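Local structure of AxyAgu115A (Amphibacillus xylanus NBRC 15112, 6NPS) at residues G135-V140 with E491-G496; E255-L260 with E278-F283; Y485-I490 with K505-L510. The protein probably hydrolyses alpha-linked glucuronic acid side groups of xylans such as arabinoglucuronoxylan, as an alpha-glucuronidase of glycoside hydrolase family GH115. The protein carries 3 engineered substitutions. All blocks are in the same frame, centred on the assembly; numbering follows the deposited sequence.

Contact 1 (G135-V140 with E491-G496); sequences GVSPLV and EQQFAG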
ATOM      1  N   GLY A 135      33.562  36.123  29.246  1.00 38.98           N
ATOM      2  CA  GLY A 135      32.476  35.948  28.289  1.00 38.67           C
ATOM      3  C   GLY A 135      32.784  34.991  27.152  1.00 39.00           C
ATOM      4  O   GLY A 135      32.077  34.996  26.143  1.00 38.47           O
ATOM      5  N   VAL A 136      33.810  34.166  27.283  1.00 37.57           N
ATOM      6  CA  VAL A 136      34.223  33.298  26.193  1.00 41.91           C
ATOM      7  C   VAL A 136      33.537  31.946  26.345  1.00 41.28           C
ATOM      8  O   VAL A 136      33.602  31.309  27.402  1.00 41.11           O
ATOM      9  CB  VAL A 136      35.750  33.163  26.160  1.00 42.22           C
ATOM     10  CG1 VAL A 136      36.200  32.185  25.059  1.00 40.28           C
ATOM     11  CG2 VAL A 136      36.365  34.551  25.984  1.00 40.94           C
ATOM     12  N   SER A 137      32.879  31.511  25.285  1.00 35.92           N
ATOM     13  CA  SER A 137      32.164  30.255  25.325  1.00 35.25           C
ATOM     14  C   SER A 137      33.124  29.064  25.262  1.00 34.40           C
ATOM     15  O   SER A 137      34.173  29.141  24.623  1.00 36.01           O
ATOM     16  CB  SER A 137      31.187  30.190  24.142  1.00 35.44           C
ATOM     17  OG  SER A 137      30.678  28.880  24.035  1.00 38.01           O
ATOM     18  N   PRO A 138      32.768  27.940  25.892  1.00 34.95           N
ATOM     19  CA  PRO A 138      33.535  26.692  25.692  1.00 36.36           C
ATOM     20  C   PRO A 138      33.641  26.250  24.240  1.00 33.95           C
ATOM     21  O   PRO A 138      34.478  25.403  23.922  1.00 37.96           O
ATOM     22  CB  PRO A 138      32.732  25.652  26.494  1.00 39.58           C
ATOM     23  CG  PRO A 138      31.873  26.417  27.410  1.00 42.24           C
ATOM     24  CD  PRO A 138      31.635  27.776  26.824  1.00 40.28           C
ATOM     25  N   LEU A 139      32.753  26.724  23.388  1.00 31.30           N
ATOM     26  CA  LEU A 139      32.709  26.420  21.964  1.00 32.18           C
ATOM     27  C   LEU A 139      33.427  27.459  21.120  1.00 33.36           C
ATOM     28  O   LEU A 139      33.307  27.426  19.886  1.00 35.90           O
ATOM     29  CB  LEU A 139      31.253  26.304  21.493  1.00 37.38           C
ATOM     30  CG  LEU A 139      30.339  25.506  22.433  1.00 37.67           C
ATOM     31  CD1 LEU A 139      28.887  25.536  21.952  1.00 37.09           C
ATOM     32  CD2 LEU A 139      30.863  24.072  22.550  1.00 38.22           C
ATOM     33  N   VAL A 140      34.185  28.364  21.757  1.00 35.64           N
ATOM     34  CA  VAL A 140      34.904  29.417  21.028  1.00 40.82           C
ATOM     35  C   VAL A 140      35.724  28.836  19.870  1.00 38.99           C
ATOM     36  O   VAL A 140      35.678  29.343  18.744  1.00 44.69           O
ATOM     37  CB  VAL A 140      35.784  30.241  21.998  1.00 33.70           C
ATOM     38  CG1 VAL A 140      36.766  29.350  22.767  1.00 30.72           C
ATOM     39  CG2 VAL A 140      36.509  31.340  21.239  1.00 35.69           C
ATOM     40  N   GLU A 491      22.565  32.240  26.184  1.00 35.20           N
ATOM     41  CA  GLU A 491      23.260  33.460  26.587  1.00 41.74           C
ATOM     42  C   GLU A 491      24.768  33.318  26.418  1.00 40.52           C
ATOM     43  O   GLU A 491      25.455  34.264  25.997  1.00 39.84           O
ATOM     44  CB  GLU A 491      22.928  33.783  28.042  1.00 52.14           C
ATOM     45  CG  GLU A 491      23.341  35.175  28.465  1.00 67.73           C
ATOM     46  CD  GLU A 491      22.485  36.228  27.802  1.00 77.39           C
ATOM     47  OE1 GLU A 491      22.991  37.338  27.514  1.00 82.48           O
ATOM     48  OE2 GLU A 491      21.299  35.926  27.559  1.00 78.36           O
ATOM     49  N   GLN A 492      25.297  32.139  26.758  1.00 38.43           N
ATOM     50  CA  GLN A 492      26.732  31.868  26.661  1.00 39.61           C
ATOM     51  C   GLN A 492      27.220  31.916  25.214  1.00 37.79           C
ATOM     52  O   GLN A 492      28.313  32.417  24.940  1.00 39.41           O
ATOM     53  CB  GLN A 492      27.008  30.508  27.296  1.00 40.02           C
ATOM     54  CG  GLN A 492      28.438  30.043  27.374  1.00 51.80           C
ATOM     55  CD  GLN A 492      28.519  28.702  28.130  1.00 59.40           C
ATOM     56  OE1 GLN A 492      28.066  27.659  27.630  1.00 63.16           O
ATOM     57  NE2 GLN A 492      29.046  28.741  29.350  1.00 56.20           N
ATOM     58  N   GLN A 493      26.424  31.406  24.263  1.00 35.98           N
ATOM     59  CA  GLN A 493      26.818  31.488  22.860  1.00 35.94           C
ATOM     60  C   GLN A 493      26.498  32.838  22.212  1.00 41.32           C
ATOM     61  O   GLN A 493      27.201  33.241  21.287  1.00 42.17           O
ATOM     62  CB  GLN A 493      26.140  30.403  22.027  1.00 33.40           C
ATOM     63  CG  GLN A 493      26.039  29.038  22.643  1.00 38.67           C
ATOM     64  CD  GLN A 493      27.296  28.603  23.343  1.00 41.31           C
ATOM     65  OE1 GLN A 493      28.402  28.882  22.872  1.00 40.57           O
ATOM     66  NE2 GLN A 493      27.141  27.923  24.490  1.00 38.70           N
ATOM     67  N   PHE A 494      25.421  33.526  22.618  1.00 37.67           N
ATOM     68  CA  PHE A 494      24.896  34.620  21.800  1.00 34.84           C
ATOM     69  C   PHE A 494      24.794  35.952  22.550  1.00 41.30           C
ATOM     70  O   PHE A 494      24.163  36.887  22.044  1.00 38.18           O
ATOM     71  CB  PHE A 494      23.546  34.231  21.212  1.00 30.67           C
ATOM     72  CG  PHE A 494      23.647  33.098  20.244  1.00 30.68           C
ATOM     73  CD1 PHE A 494      24.401  33.238  19.083  1.00 33.71           C
ATOM     74  CD2 PHE A 494      23.033  31.884  20.495  1.00 32.93           C
ATOM     75  CE1 PHE A 494      24.533  32.164  18.182  1.00 34.87           C
ATOM     76  CE2 PHE A 494      23.177  30.796  19.583  1.00 33.63           C
ATOM     77  CZ  PHE A 494      23.927  30.956  18.447  1.00 34.36           C
ATOM     78  N   ALA A 495      25.435  36.078  23.715  1.00 43.56           N
ATOM     79  CA  ALA A 495      25.494  37.368  24.396  1.00 47.99           C
ATOM     80  C   ALA A 495      26.041  38.427  23.450  1.00 49.60           C
ATOM     81  O   ALA A 495      27.065  38.222  22.798  1.00 47.96           O
ATOM     82  CB  ALA A 495      26.380  37.275  25.639  1.00 45.86           C
ATOM     83  N   GLY A 496      25.339  39.553  23.350  1.00 50.79           N
ATOM     84  CA  GLY A 496      25.791  40.609  22.475  1.00 56.67           C
ATOM     85  C   GLY A 496      25.465  40.405  21.014  1.00 58.47           C
ATOM     86  O   GLY A 496      25.605  41.349  20.229  1.00 60.96           O
TER
HETATM   87  O   HOH W   1      30.175  34.074  23.485  1.00 48.10           O
HETATM   88  O   HOH W   2      29.983  33.423  26.763  1.00 55.98           O
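Gln493 of helix 482-494 reaches to the loop at 135-140, where its amide meets Ser137 and Leu139. Its CB lies over one face of the neighbouring Phe494 ring, toward the rim. CG stands anti to the carbonyl carbon (chi1 -41°), and the chain bends at chi2, turning the amide to the loop. OE1 accepts from Ser137 OG at 2.6 Å, in the carbonyl plane on a lone pair, and lies 3.5 Å from Leu139 CD1, with CD just behind; NE2 has weak bonds to Gln492 OE1 and Trp489 O. Ser137 OG is gripped twice, since it also accepts from Leu139 N at 3.1 Å and nearly straight (165°). This is an ST turn, set inside the type I turn Ser137-Val140 that follows the Schellman end of helix 120-133 at Gly135. With an alanine in place of Gln493, Ser137 OG would probably lose its acceptor and Leu139 CD1 a packing surface. Beside this bond, Pro138 CD presses on the amide carbon CD of Gln492 at 3.5 Å. Two waters lie between Gln492 O and Gly135 O, within bonding distance of Gln492 O and only weakly placed for Gly135 O.

Contact 2 (E255-L260 with E278-F283); sequences EEYKYL and EGITKF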
ATOM      1  N   GLU A 255      41.598  -1.489  16.215  1.00 38.92           N
ATOM      2  CA  GLU A 255      42.255  -1.818  14.950  1.00 41.84           C
ATOM      3  C   GLU A 255      43.701  -2.314  15.124  1.00 43.02           C
ATOM      4  O   GLU A 255      44.306  -2.784  14.142  1.00 47.06           O
ATOM      5  CB  GLU A 255      42.244  -0.600  14.019  1.00 48.61           C
ATOM      6  CG  GLU A 255      40.848  -0.200  13.530  1.00 63.19           C
ATOM      7  CD  GLU A 255      40.332  -1.107  12.422  1.00 75.75           C
ATOM      8  OE1 GLU A 255      39.686  -2.143  12.719  1.00 76.70           O
ATOM      9  OE2 GLU A 255      40.581  -0.776  11.244  1.00 84.04           O
ATOM     10  N   GLU A 256      44.272  -2.228  16.336  1.00 41.44           N
ATOM     11  CA  GLU A 256      45.679  -2.603  16.514  1.00 40.18           C
ATOM     12  C   GLU A 256      45.924  -4.049  16.122  1.00 38.40           C
ATOM     13  O   GLU A 256      46.886  -4.347  15.405  1.00 45.98           O
ATOM     14  CB  GLU A 256      46.134  -2.351  17.956  1.00 35.83           C
ATOM     15  CG  GLU A 256      46.138  -0.847  18.308  1.00 37.51           C
ATOM     16  CD  GLU A 256      46.887  -0.493  19.607  1.00 45.49           C
ATOM     17  OE1 GLU A 256      48.027  -0.985  19.814  1.00 55.76           O
ATOM     18  OE2 GLU A 256      46.327   0.312  20.409  1.00 43.94           O
ATOM     19  N   TYR A 257      45.052  -4.972  16.573  1.00 41.24           N
ATOM     20  CA  TYR A 257      45.335  -6.396  16.380  1.00 40.91           C
ATOM     21  C   TYR A 257      45.369  -6.760  14.905  1.00 46.71           C
ATOM     22  O   TYR A 257      46.142  -7.643  14.490  1.00 47.16           O
ATOM     23  CB  TYR A 257      44.313  -7.260  17.132  1.00 41.21           C
ATOM     24  CG  TYR A 257      44.692  -8.751  17.161  1.00 41.41           C
ATOM     25  CD1 TYR A 257      43.859  -9.707  16.616  1.00 42.92           C
ATOM     26  CD2 TYR A 257      45.867  -9.182  17.766  1.00 44.10           C
ATOM     27  CE1 TYR A 257      44.179 -11.053  16.645  1.00 47.85           C
ATOM     28  CE2 TYR A 257      46.217 -10.545  17.791  1.00 45.19           C
ATOM     29  CZ  TYR A 257      45.369 -11.477  17.229  1.00 47.08           C
ATOM     30  OH  TYR A 257      45.686 -12.824  17.244  1.00 45.64           O
ATOM     31  N   LYS A 258      44.579  -6.067  14.095  1.00 44.24           N
ATOM     32  CA  LYS A 258      44.540  -6.354  12.667  1.00 47.66           C
ATOM     33  C   LYS A 258      45.918  -6.241  12.014  1.00 46.26           C
ATOM     34  O   LYS A 258      46.212  -6.988  11.080  1.00 45.77           O
ATOM     35  CB  LYS A 258      43.541  -5.422  11.975  1.00 52.01           C
ATOM     36  CG  LYS A 258      43.178  -5.871  10.588  1.00 64.09           C
ATOM     37  CD  LYS A 258      42.400  -4.818   9.806  1.00 76.03           C
ATOM     38  CE  LYS A 258      42.781  -3.397  10.201  1.00 82.45           C
ATOM     39  NZ  LYS A 258      42.126  -2.398   9.307  1.00 90.16           N
ATOM     40  N   TYR A 259      46.764  -5.316  12.473  1.00 46.84           N
ATOM     41  CA  TYR A 259      48.079  -5.097  11.865  1.00 53.38           C
ATOM     42  C   TYR A 259      49.183  -5.921  12.510  1.00 55.66           C
ATOM     43  O   TYR A 259      50.251  -6.071  11.911  1.00 58.40           O
ATOM     44  CB  TYR A 259      48.487  -3.617  11.969  1.00 58.24           C
ATOM     45  CG  TYR A 259      47.574  -2.632  11.257  1.00 66.19           C
ATOM     46  CD1 TYR A 259      47.869  -2.177   9.971  1.00 70.54           C
ATOM     47  CD2 TYR A 259      46.424  -2.151  11.875  1.00 64.25           C
ATOM     48  CE1 TYR A 259      47.041  -1.274   9.323  1.00 72.28           C
ATOM     49  CE2 TYR A 259      45.583  -1.251  11.227  1.00 66.51           C
ATOM     50  CZ  TYR A 259      45.899  -0.812   9.957  1.00 70.62           C
ATOM     51  OH  TYR A 259      45.074   0.080   9.304  1.00 71.06           O
ATOM     52  N   LEU A 260      48.969  -6.418  13.731  1.00 57.62           N
ATOM     53  CA  LEU A 260      49.988  -7.144  14.481  1.00 56.84           C
ATOM     54  C   LEU A 260      49.787  -8.654  14.459  1.00 57.38           C
ATOM     55  O   LEU A 260      50.699  -9.389  14.851  1.00 54.01           O
ATOM     56  CB  LEU A 260      50.010  -6.647  15.945  1.00 49.25           C
ATOM     57  CG  LEU A 260      50.300  -5.159  16.115  1.00 49.98           C
ATOM     58  CD1 LEU A 260      50.162  -4.714  17.553  1.00 50.94           C
ATOM     59  CD2 LEU A 260      51.633  -4.764  15.584  1.00 52.97           C
ATOM     60  N   GLU A 278      48.165 -17.642  24.490  1.00 58.04           N
ATOM     61  CA  GLU A 278      49.460 -16.983  24.689  1.00 60.75           C
ATOM     62  C   GLU A 278      49.632 -15.768  23.776  1.00 55.03           C
ATOM     63  O   GLU A 278      50.215 -14.756  24.183  1.00 59.78           O
ATOM     64  CB  GLU A 278      50.595 -17.985  24.464  1.00 66.39           C
ATOM     65  CG  GLU A 278      50.340 -19.331  25.104  1.00 79.66           C
ATOM     66  CD  GLU A 278      49.920 -20.402  24.093  1.00 92.09           C
ATOM     67  OE1 GLU A 278      48.774 -20.327  23.585  1.00 89.21           O
ATOM     68  OE2 GLU A 278      50.748 -21.313  23.802  1.00 95.40           O
ATOM     69  N   GLY A 279      49.156 -15.858  22.534  1.00 50.38           N
ATOM     70  CA  GLY A 279      49.220 -14.709  21.646  1.00 49.37           C
ATOM     71  C   GLY A 279      48.445 -13.517  22.178  1.00 48.36           C
ATOM     72  O   GLY A 279      48.949 -12.382  22.186  1.00 45.24           O
ATOM     73  N   ILE A 280      47.208 -13.755  22.635  1.00 44.52           N
ATOM     74  CA  ILE A 280      46.383 -12.658  23.146  1.00 46.09           C
ATOM     75  C   ILE A 280      46.977 -12.091  24.428  1.00 47.26           C
ATOM     76  O   ILE A 280      46.942 -10.882  24.656  1.00 43.36           O
ATOM     77  CB  ILE A 280      44.926 -13.109  23.362  1.00 43.76           C
ATOM     78  CG1 ILE A 280      44.315 -13.579  22.050  1.00 48.06           C
ATOM     79  CG2 ILE A 280      44.091 -11.925  23.886  1.00 44.54           C
ATOM     80  CD1 ILE A 280      44.269 -12.452  20.998  1.00 48.14           C
ATOM     81  N   THR A 281      47.577 -12.944  25.261  1.00 50.92           N
ATOM     82  CA  THR A 281      48.196 -12.484  26.503  1.00 50.47           C
ATOM     83  C   THR A 281      49.398 -11.586  26.238  1.00 48.87           C
ATOM     84  O   THR A 281      49.559 -10.550  26.892  1.00 45.41           O
ATOM     85  CB  THR A 281      48.619 -13.697  27.330  1.00 53.81           C
ATOM     86  OG1 THR A 281      47.447 -14.402  27.745  1.00 56.48           O
ATOM     87  CG2 THR A 281      49.430 -13.280  28.537  1.00 49.46           C
ATOM     88  N   LYS A 282      50.278 -11.987  25.308  1.00 44.42           N
ATOM     89  CA  LYS A 282      51.425 -11.151  24.967  1.00 45.43           C
ATOM     90  C   LYS A 282      50.978  -9.889  24.245  1.00 43.56           C
ATOM     91  O   LYS A 282      51.598  -8.830  24.396  1.00 45.08           O
ATOM     92  CB  LYS A 282      52.449 -11.960  24.117  1.00 49.99           C
ATOM     93  CG  LYS A 282      53.751 -11.192  23.828  1.00 55.87           C
ATOM     94  CD  LYS A 282      54.827 -11.407  24.907  1.00 68.80           C
ATOM     95  CE  LYS A 282      56.215 -10.975  24.425  1.00 79.83           C
ATOM     96  NZ  LYS A 282      57.187 -12.108  24.367  1.00 91.58           N
ATOM     97  N   PHE A 283      49.858  -9.958  23.525  1.00 41.65           N
ATOM     98  CA  PHE A 283      49.285  -8.759  22.936  1.00 39.43           C
ATOM     99  C   PHE A 283      48.908  -7.741  24.013  1.00 38.03           C
ATOM    100  O   PHE A 283      49.290  -6.565  23.927  1.00 37.81           O
ATOM    101  CB  PHE A 283      48.088  -9.164  22.065  1.00 40.33           C
ATOM    102  CG  PHE A 283      47.424  -8.019  21.346  1.00 41.30           C
ATOM    103  CD1 PHE A 283      48.105  -7.293  20.370  1.00 42.36           C
ATOM    104  CD2 PHE A 283      46.096  -7.712  21.611  1.00 42.64           C
ATOM    105  CE1 PHE A 283      47.443  -6.220  19.695  1.00 42.99           C
ATOM    106  CE2 PHE A 283      45.432  -6.648  20.960  1.00 42.35           C
ATOM    107  CZ  PHE A 283      46.111  -5.912  19.980  1.00 40.36           C
TER
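Tyr257 and Phe283 form a T-shaped pair in which the tyrosine edge is turned to the phenylalanine face, with ring centroids 5.0 Å apart and planes at 66°. The tyrosine atom CD2 sits 3.7 Å above the Phe283 plane, over its centre. Tyr257 CB closes on Phe283 CZ at 3.6 Å, which makes this the tight part of the contact. Phe283 gets there because its ring is anti to the backbone N (chi1 -178°), extending from helix 277-291 toward the short helix 256-260. At the other end of the tyrosine, Ile280 CD1 lies 4.0 Å from Tyr257 OH, the two side chains crossing at about a right angle. The packing thins out at the partly exposed Leu260, whose CD1 meets the edge of Phe283, in its plane, at CE1 (3.8 Å). On the far side of helix 256-260, turned from the partner helix, Lys258 NZ makes a salt bridge to Glu255 OE2 from above the carboxylate plane.

The two helices belong to the long excursion between barrel strands 241-242 and 298-300. No hydrogen bond joins the two segments, and the polar ends are satisfied from their surroundings: Tyr257 OH by Tyr267 O and Ala270 N, Glu256 OE1 by Arg252 NH1 and its OE2 by Tyr253 N and Asn223 ND2. Arg252 NE also bonds to Phe283 O. Packing alone thus joins the segments, while these outside bonds probably fix the tyrosine edge against Phe283.

Contact 3 (Y485-I490 with K505-L510); sequences YTKQWI and KVFELL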
ATOM      1  N   TYR A 485      18.550  25.817  31.857  1.00 31.75           N
ATOM      2  CA  TYR A 485      19.873  25.474  31.324  1.00 28.57           C
ATOM      3  C   TYR A 485      19.990  25.933  29.876  1.00 31.20           C
ATOM      4  O   TYR A 485      20.986  26.555  29.480  1.00 31.34           O
ATOM      5  CB  TYR A 485      20.149  23.961  31.379  1.00 29.89           C
ATOM      6  CG  TYR A 485      21.571  23.688  30.882  1.00 30.95           C
ATOM      7  CD1 TYR A 485      22.630  23.723  31.758  1.00 30.93           C
ATOM      8  CD2 TYR A 485      21.840  23.458  29.513  1.00 29.47           C
ATOM      9  CE1 TYR A 485      23.964  23.513  31.318  1.00 33.18           C
ATOM     10  CE2 TYR A 485      23.130  23.259  29.060  1.00 28.88           C
ATOM     11  CZ  TYR A 485      24.187  23.283  29.964  1.00 32.32           C
ATOM     12  OH  TYR A 485      25.464  23.080  29.523  1.00 34.91           O
ATOM     13  N   THR A 486      18.959  25.645  29.072  1.00 30.32           N
ATOM     14  CA  THR A 486      19.004  26.002  27.658  1.00 36.02           C
ATOM     15  C   THR A 486      19.168  27.498  27.506  1.00 35.67           C
ATOM     16  O   THR A 486      20.018  27.969  26.739  1.00 33.97           O
ATOM     17  CB  THR A 486      17.736  25.494  26.959  1.00 35.63           C
ATOM     18  OG1 THR A 486      17.618  24.095  27.220  1.00 34.02           O
ATOM     19  CG2 THR A 486      17.763  25.689  25.427  1.00 30.88           C
ATOM     20  N   LYS A 487      18.402  28.272  28.289  1.00 32.08           N
ATOM     21  CA  LYS A 487      18.483  29.716  28.154  1.00 34.90           C
ATOM     22  C   LYS A 487      19.848  30.217  28.566  1.00 33.09           C
ATOM     23  O   LYS A 487      20.379  31.147  27.956  1.00 36.62           O
ATOM     24  CB  LYS A 487      17.390  30.391  28.983  1.00 37.46           C
ATOM     25  CG  LYS A 487      16.000  30.035  28.457  1.00 43.89           C
ATOM     26  CD  LYS A 487      14.929  30.771  29.289  1.00 49.14           C
ATOM     27  CE  LYS A 487      13.632  30.893  28.491  1.00 56.04           C
ATOM     28  NZ  LYS A 487      12.560  29.970  28.937  1.00 56.53           N
ATOM     29  N   GLN A 488      20.417  29.648  29.631  1.00 30.40           N
ATOM     30  CA  GLN A 488      21.778  30.024  30.001  1.00 37.59           C
ATOM     31  C   GLN A 488      22.780  29.627  28.921  1.00 32.90           C
ATOM     32  O   GLN A 488      23.784  30.338  28.690  1.00 29.56           O
ATOM     33  CB  GLN A 488      22.160  29.384  31.348  1.00 41.13           C
ATOM     34  CG  GLN A 488      21.473  30.138  32.491  1.00 56.23           C
ATOM     35  CD  GLN A 488      21.693  29.537  33.873  1.00 66.92           C
ATOM     36  OE1 GLN A 488      22.806  29.145  34.235  1.00 68.08           O
ATOM     37  NE2 GLN A 488      20.622  29.486  34.662  1.00 71.91           N
ATOM     38  N   TRP A 489      22.549  28.494  28.268  1.00 31.42           N
ATOM     39  CA  TRP A 489      23.456  28.087  27.206  1.00 33.24           C
ATOM     40  C   TRP A 489      23.347  29.042  26.013  1.00 36.41           C
ATOM     41  O   TRP A 489      24.360  29.384  25.400  1.00 34.24           O
ATOM     42  CB  TRP A 489      23.136  26.648  26.803  1.00 33.44           C
ATOM     43  CG  TRP A 489      24.061  26.012  25.819  1.00 32.59           C
ATOM     44  CD1 TRP A 489      25.206  25.265  26.104  1.00 33.51           C
ATOM     45  CD2 TRP A 489      23.896  25.974  24.392  1.00 33.52           C
ATOM     46  NE1 TRP A 489      25.755  24.802  24.926  1.00 32.92           N
ATOM     47  CE2 TRP A 489      24.979  25.219  23.867  1.00 31.27           C
ATOM     48  CE3 TRP A 489      22.932  26.509  23.502  1.00 32.82           C
ATOM     49  CZ2 TRP A 489      25.134  24.995  22.490  1.00 31.61           C
ATOM     50  CZ3 TRP A 489      23.095  26.309  22.146  1.00 30.90           C
ATOM     51  CH2 TRP A 489      24.187  25.549  21.644  1.00 34.09           C
ATOM     52  N   ILE A 490      22.127  29.485  25.681  1.00 34.07           N
ATOM     53  CA  ILE A 490      21.945  30.472  24.606  1.00 31.90           C
ATOM     54  C   ILE A 490      22.667  31.779  24.934  1.00 33.19           C
ATOM     55  O   ILE A 490      23.336  32.371  24.081  1.00 37.28           O
ATOM     56  CB  ILE A 490      20.444  30.696  24.359  1.00 34.83           C
ATOM     57  CG1 ILE A 490      19.867  29.451  23.721  1.00 31.75           C
ATOM     58  CG2 ILE A 490      20.193  31.967  23.483  1.00 33.88           C
ATOM     59  CD1 ILE A 490      18.346  29.344  23.882  1.00 31.99           C
ATOM     60  N   LYS A 505      13.541  33.558  20.839  1.00 29.94           N
ATOM     61  CA  LYS A 505      13.259  32.819  19.623  1.00 30.44           C
ATOM     62  C   LYS A 505      14.238  31.656  19.466  1.00 28.50           C
ATOM     63  O   LYS A 505      13.830  30.550  19.083  1.00 31.01           O
ATOM     64  CB  LYS A 505      13.301  33.763  18.424  1.00 34.01           C
ATOM     65  CG  LYS A 505      12.075  34.715  18.384  1.00 36.63           C
ATOM     66  CD  LYS A 505      12.191  35.727  17.253  1.00 41.31           C
ATOM     67  CE  LYS A 505      10.947  36.619  17.253  1.00 47.19           C
ATOM     68  NZ  LYS A 505      10.996  37.543  16.110  1.00 52.72           N
ATOM     69  N   VAL A 506      15.524  31.878  19.781  1.00 32.54           N
ATOM     70  CA  VAL A 506      16.488  30.765  19.764  1.00 30.13           C
ATOM     71  C   VAL A 506      16.032  29.660  20.708  1.00 31.16           C
ATOM     72  O   VAL A 506      16.117  28.473  20.384  1.00 30.50           O
ATOM     73  CB  VAL A 506      17.900  31.251  20.123  1.00 33.90           C
ATOM     74  CG1 VAL A 506      18.862  30.022  20.259  1.00 28.78           C
ATOM     75  CG2 VAL A 506      18.389  32.234  19.054  1.00 36.69           C
ATOM     76  N   PHE A 507      15.510  30.028  21.881  1.00 27.06           N
ATOM     77  CA  PHE A 507      15.002  29.004  22.792  1.00 27.61           C
ATOM     78  C   PHE A 507      13.859  28.206  22.157  1.00 32.47           C
ATOM     79  O   PHE A 507      13.840  26.971  22.239  1.00 34.35           O
ATOM     80  CB  PHE A 507      14.546  29.635  24.109  1.00 32.91           C
ATOM     81  CG  PHE A 507      13.903  28.637  25.028  1.00 40.52           C
ATOM     82  CD1 PHE A 507      14.680  27.710  25.720  1.00 40.76           C
ATOM     83  CD2 PHE A 507      12.524  28.552  25.128  1.00 40.10           C
ATOM     84  CE1 PHE A 507      14.094  26.753  26.527  1.00 44.25           C
ATOM     85  CE2 PHE A 507      11.926  27.603  25.934  1.00 49.55           C
ATOM     86  CZ  PHE A 507      12.724  26.689  26.640  1.00 51.05           C
ATOM     87  N   GLU A 508      12.890  28.888  21.515  1.00 29.54           N
ATOM     88  CA  GLU A 508      11.838  28.158  20.803  1.00 31.49           C
ATOM     89  C   GLU A 508      12.409  27.170  19.791  1.00 31.31           C
ATOM     90  O   GLU A 508      11.851  26.085  19.615  1.00 31.71           O
ATOM     91  CB  GLU A 508      10.907  29.118  20.070  1.00 38.48           C
ATOM     92  CG  GLU A 508      10.063  30.010  20.969  1.00 47.92           C
ATOM     93  CD  GLU A 508       9.071  30.853  20.154  1.00 65.21           C
ATOM     94  OE1 GLU A 508       8.169  30.273  19.494  1.00 71.08           O
ATOM     95  OE2 GLU A 508       9.200  32.097  20.165  1.00 69.43           O
ATOM     96  N   LEU A 509      13.458  27.568  19.046  1.00 28.51           N
ATOM     97  CA  LEU A 509      14.029  26.709  18.005  1.00 32.49           C
ATOM     98  C   LEU A 509      14.669  25.467  18.614  1.00 30.83           C
ATOM     99  O   LEU A 509      14.445  24.348  18.141  1.00 30.95           O
ATOM    100  CB  LEU A 509      15.094  27.464  17.185  1.00 28.93           C
ATOM    101  CG  LEU A 509      14.539  28.597  16.330  1.00 31.25           C
ATOM    102  CD1 LEU A 509      15.639  29.349  15.614  1.00 32.64           C
ATOM    103  CD2 LEU A 509      13.533  28.027  15.317  1.00 31.19           C
ATOM    104  N   LEU A 510      15.505  25.657  19.652  1.00 31.58           N
ATOM    105  CA  LEU A 510      16.282  24.534  20.195  1.00 33.41           C
ATOM    106  C   LEU A 510      15.371  23.567  20.932  1.00 32.54           C
ATOM    107  O   LEU A 510      15.445  22.343  20.732  1.00 29.86           O
ATOM    108  CB  LEU A 510      17.375  25.034  21.161  1.00 31.02           C
ATOM    109  CG  LEU A 510      18.436  25.951  20.583  1.00 30.74           C
ATOM    110  CD1 LEU A 510      19.500  26.290  21.659  1.00 29.22           C
ATOM    111  CD2 LEU A 510      19.059  25.227  19.420  1.00 31.99           C
TER
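Lys487 and Phe507 supply the charged part of this contact between helices 482-494 and 500-519, whose short segments here are 9.9 Å apart at the axes and run at 123° to each other. The ammonium NZ stands over the centre of the Phe507 ring, 4.0 Å from its centroid, in a cation-pi interaction. CE lies over the same face as a CH-pi partner. The lysine chain is bent at its last torsion (chi4 105°), which turns NZ down onto the ring face; fully extended, it would point away from it.

Aliphatic-aromatic packing surrounds the rest of Phe507. Thr486 comes across at about a right angle: its CB is in the ring plane at the edge, while CG2 approaches CD1 obliquely at 3.7 Å. Ile490 CD1 reaches the root of the same side chain, 3.5 Å from Phe507 CA. Farther along, Trp489 CZ3 meets Leu510 CD1 at 3.6 Å, again with the side chains roughly perpendicular.

Purely aliphatic contacts fill the middle. Ile490 and Val506 slide past each other in opposite directions, with CG1 to CG1 at 3.6 Å, whereas Ile490 and Leu510 meet tip to tip, CG1 to CD1. Thus Ile490 sits among Val506, Phe507 and Leu510.

Together they form a pair of consecutive helices, strongly inclined to each other, after the (beta/alpha)8 barrel strands; behind helix 500-519, Val506 and Leu509 continue the packing onto helices 537-558 and 564-596. Polar groups do not bond across: Thr486 OG1 turns back to Thr482 O of its own helix. The pair therefore closes through dispersion in its buried middle, and at the exposed margin the aromatic face probably offers the lysine charge some stabilisation without removing it from solvent.

From the N terminus, the chain passes helix 120-133 and enters contact 1 at 135-140. It then runs through the (beta/alpha)8 barrel, and within it contact 2 closes a short loop between 255-260 and 278-283, nested inside the much longer loop of contact 1. Contact 3 opens at 485-490, before contact 1 closes at 491-496, and ends at 505-510, so these two cross along the chain. Both use helix 482-494 and they touch where Leu139 CD1 meets Trp489 CZ2 at 3.8 Å. That helix thus joins the loop after helix 120-133 to the helices following the barrel, while contact 2 stands apart, its centre about 46 Å from that of contact 1.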